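Local coordinates for competence protein PILN (Thermus thermophilus, PDB 4BHQ) that is thought to form part of the inner membrane platform that initiates type IV pilus biogenesis, this portion being its periplasmic domain, at residues V73-V78 against V119-A124. Numbering follows the deposited sequence.
Sequences VALRSV and VRFIRA
F121 reaches from helix 115-124 to the start of strand 73-82, and its aromatic ring meets V73 and L75 by apolar contact alone. No hydrogen bond joins the two segments, and the buried surface, 131 Å² summed over both sides, comes from these three residues. The nearest approach is from V73 CG1 to F121 CD2, 3.8 Å, with F121 CE2 at 4.0 Å from the same methyl. The other branch, V73 CG2, lies against the root of the aromatic side chain, 4.1 Å from F121 CB, and the two side chains cross at roughly a right angle. With CG anti to the backbone N (chi1 -176°), the F121 ring extends across to strand 73-82, where L75 CD2 meets the far end, F121 CZ, at 4.3 Å, a looser touch. Both methyls approach the ring obliquely.

The sheet has four antiparallel strands in the order 1-2-4-3, consistent with a circularly permuted ferredoxin-like fold, within the PilN dimerization domain; strand 73-82 is outermost in the chain, and F121 links the helix to it. A classic beta bulge, R76 and S77 both facing Q109, bends this strand just past L75. Other aromatic contacts extend the core: the F121 ring meets those of F125 and F149, with planes inclined at about 50° and 60°. I64 of the second subunit packs on both F121 and L75, placing this core contact at the dimer interface.

Among polar interactions, R120 NH2, on the same helix, forms a salt bridge with OE1 of E72, the residue just before strand 73-82.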
ATOM      1  N   VAL A  73      -9.209   4.139   7.977  1.00 21.53           N
ATOM      2  CA  VAL A  73      -9.473   3.077   7.006  1.00 21.68           C
ATOM      3  C   VAL A  73      -8.353   2.040   7.024  1.00 22.06           C
ATOM      4  O   VAL A  73      -7.157   2.350   6.776  1.00 22.18           O
ATOM      5  CB  VAL A  73      -9.646   3.624   5.593  1.00 23.79           C
ATOM      6  CG1 VAL A  73      -9.739   2.470   4.584  1.00 21.84           C
ATOM      7  CG2 VAL A  73     -10.944   4.471   5.532  1.00 22.38           C
ATOM      8  N   ALA A  74      -8.712   0.810   7.354  1.00 18.71           N
ATOM      9  CA  ALA A  74      -7.718  -0.290   7.324  1.00 20.71           C
ATOM     10  C   ALA A  74      -8.003  -1.214   6.177  1.00 23.69           C
ATOM     11  O   ALA A  74      -9.158  -1.666   5.993  1.00 20.35           O
ATOM     12  CB  ALA A  74      -7.762  -1.033   8.652  1.00 22.44           C
ATOM     13  N   LEU A  75      -6.972  -1.560   5.402  1.00 22.23           N
ATOM     14  CA  LEU A  75      -7.198  -2.489   4.312  1.00 23.39           C
ATOM     15  C   LEU A  75      -6.981  -3.934   4.789  1.00 21.82           C
ATOM     16  O   LEU A  75      -6.101  -4.202   5.588  1.00 23.43           O
ATOM     17  CB  LEU A  75      -6.333  -2.091   3.081  1.00 21.83           C
ATOM     18  CG  LEU A  75      -6.633  -0.618   2.619  1.00 24.28           C
ATOM     19  CD1 LEU A  75      -5.655  -0.169   1.578  1.00 21.43           C
ATOM     20  CD2 LEU A  75      -8.043  -0.602   1.988  1.00 24.66           C
ATOM     21  N   ARG A  76      -7.746  -4.874   4.224  1.00 20.00           N
ATOM     22  CA  ARG A  76      -7.654  -6.278   4.536  1.00 18.15           C
ATOM     23  C   ARG A  76      -7.171  -7.062   3.348  1.00 21.30           C
ATOM     24  O   ARG A  76      -6.621  -8.196   3.478  1.00 22.21           O
ATOM     25  CB  ARG A  76      -9.034  -6.839   4.975  1.00 20.49           C
ATOM     26  CG  ARG A  76      -9.517  -6.175   6.227  1.00 25.56           C
ATOM     27  CD  ARG A  76      -8.475  -6.563   7.384  1.00 26.77           C
ATOM     28  NE  ARG A  76      -8.865  -5.852   8.591  1.00 31.97           N
ATOM     29  CZ  ARG A  76      -8.032  -5.493   9.542  1.00 29.80           C
ATOM     30  NH1 ARG A  76      -6.696  -5.785   9.409  1.00 28.92           N
ATOM     31  NH2 ARG A  76      -8.530  -4.937  10.604  1.00 27.87           N
ATOM     32  N   SER A  77      -7.381  -6.507   2.160  1.00 19.94           N
ATOM     33  CA  SER A  77      -6.885  -7.162   0.948  1.00 19.98           C
ATOM     34  C   SER A  77      -6.713  -6.128  -0.114  1.00 20.16           C
ATOM     35  O   SER A  77      -7.582  -5.277  -0.322  1.00 19.60           O
ATOM     36  CB  SER A  77      -7.874  -8.277   0.477  1.00 22.02           C
ATOM     37  OG  SER A  77      -7.356  -8.848  -0.734  1.00 29.16           O
ATOM     38  N   VAL A  78      -5.566  -6.154  -0.770  1.00 20.72           N
ATOM     39  CA  VAL A  78      -5.339  -5.266  -1.904  1.00 21.80           C
ATOM     40  C   VAL A  78      -4.734  -6.096  -3.033  1.00 23.89           C
ATOM     41  O   VAL A  78      -3.533  -6.466  -2.973  1.00 20.17           O
ATOM     42  CB  VAL A  78      -4.335  -4.142  -1.545  1.00 23.46           C
ATOM     43  CG1 VAL A  78      -4.056  -3.292  -2.789  1.00 21.29           C
ATOM     44  CG2 VAL A  78      -4.835  -3.260  -0.356  1.00 21.72           C
ATOM     45  N   VAL A 119     -16.424   7.771   3.098  1.00 21.25           N
ATOM     46  CA  VAL A 119     -16.663   8.801   2.067  1.00 24.31           C
ATOM     47  C   VAL A 119     -15.382   9.556   1.688  1.00 20.43           C
ATOM     48  O   VAL A 119     -15.107   9.761   0.507  1.00 20.84           O
ATOM     49  CB  VAL A 119     -17.753   9.823   2.554  1.00 25.64           C
ATOM     50  CG1 VAL A 119     -17.821  10.985   1.626  1.00 25.59           C
ATOM     51  CG2 VAL A 119     -19.104   9.132   2.647  1.00 25.67           C
ATOM     52  N   ARG A 120     -14.590   9.948   2.674  1.00 20.73           N
ATOM     53  CA  ARG A 120     -13.254  10.567   2.355  1.00 24.16           C
ATOM     54  C   ARG A 120     -12.344   9.660   1.522  1.00 20.88           C
ATOM     55  O   ARG A 120     -11.655  10.126   0.617  1.00 22.80           O
ATOM     56  CB  ARG A 120     -12.513  10.947   3.636  1.00 24.63           C
ATOM     57  CG  ARG A 120     -13.188  12.099   4.424  1.00 35.84           C
ATOM     58  CD  ARG A 120     -12.310  12.637   5.582  1.00 31.22           C
ATOM     59  NE  ARG A 120     -12.208  11.697   6.711  1.00 34.33           N
ATOM     60  CZ  ARG A 120     -13.010  11.754   7.785  1.00 34.24           C
ATOM     61  NH1 ARG A 120     -13.957  12.686   7.892  1.00 32.59           N
ATOM     62  NH2 ARG A 120     -12.881  10.898   8.781  1.00 35.45           N
ATOM     63  N   PHE A 121     -12.381   8.353   1.799  1.00 21.80           N
ATOM     64  CA  PHE A 121     -11.535   7.384   1.057  1.00 20.82           C
ATOM     65  C   PHE A 121     -12.020   7.330  -0.360  1.00 25.68           C
ATOM     66  O   PHE A 121     -11.207   7.423  -1.335  1.00 22.95           O
ATOM     67  CB  PHE A 121     -11.630   5.975   1.729  1.00 22.04           C
ATOM     68  CG  PHE A 121     -10.723   4.943   1.096  1.00 22.33           C
ATOM     69  CD1 PHE A 121     -11.141   4.215  -0.040  1.00 21.97           C
ATOM     70  CD2 PHE A 121      -9.422   4.740   1.602  1.00 20.77           C
ATOM     71  CE1 PHE A 121     -10.290   3.261  -0.626  1.00 23.30           C
ATOM     72  CE2 PHE A 121      -8.565   3.767   1.042  1.00 21.43           C
ATOM     73  CZ  PHE A 121      -8.999   3.024  -0.081  1.00 21.18           C
ATOM     74  N   ILE A 122     -13.340   7.181  -0.530  1.00 21.80           N
ATOM     75  CA  ILE A 122     -13.880   7.093  -1.887  1.00 21.60           C
ATOM     76  C   ILE A 122     -13.546   8.364  -2.665  1.00 23.50           C
ATOM     77  O   ILE A 122     -13.055   8.287  -3.829  1.00 25.01           O
ATOM     78  CB  ILE A 122     -15.392   6.867  -1.882  1.00 25.56           C
ATOM     79  CG1 ILE A 122     -15.720   5.495  -1.286  1.00 25.22           C
ATOM     80  CG2 ILE A 122     -15.950   6.989  -3.305  1.00 26.64           C
ATOM     81  CD1 ILE A 122     -17.206   5.323  -0.972  1.00 24.29           C
ATOM     82  N   ARG A 123     -13.762   9.513  -2.046  1.00 23.98           N
ATOM     83  CA  ARG A 123     -13.578  10.813  -2.778  1.00 27.77           C
ATOM     84  C   ARG A 123     -12.123  11.032  -3.162  1.00 30.72           C
ATOM     85  O   ARG A 123     -11.860  11.643  -4.178  1.00 30.05           O
ATOM     86  CB  ARG A 123     -14.062  12.018  -1.933  1.00 28.35           C
ATOM     87  CG  ARG A 123     -15.596  12.102  -1.906  1.00 36.40           C
ATOM     88  CD  ARG A 123     -16.087  13.389  -1.205  1.00 48.17           C
ATOM     89  NE  ARG A 123     -17.554  13.452  -1.017  1.00 46.23           N
ATOM     90  CZ  ARG A 123     -18.176  14.105  -0.014  1.00 53.57           C
ATOM     91  NH1 ARG A 123     -17.489  14.794   0.904  1.00 52.31           N
ATOM     92  NH2 ARG A 123     -19.505  14.078   0.083  1.00 54.71           N
ATOM     93  N   ALA A 124     -11.172  10.539  -2.336  1.00 26.06           N
ATOM     94  CA  ALA A 124      -9.733  10.684  -2.716  1.00 25.51           C
ATOM     95  C   ALA A 124      -9.501  10.133  -4.086  1.00 27.22           C
ATOM     96  O   ALA A 124      -8.628  10.600  -4.818  1.00 28.24           O
ATOM     97  CB  ALA A 124      -8.799   9.951  -1.704  1.00 20.62           C
TER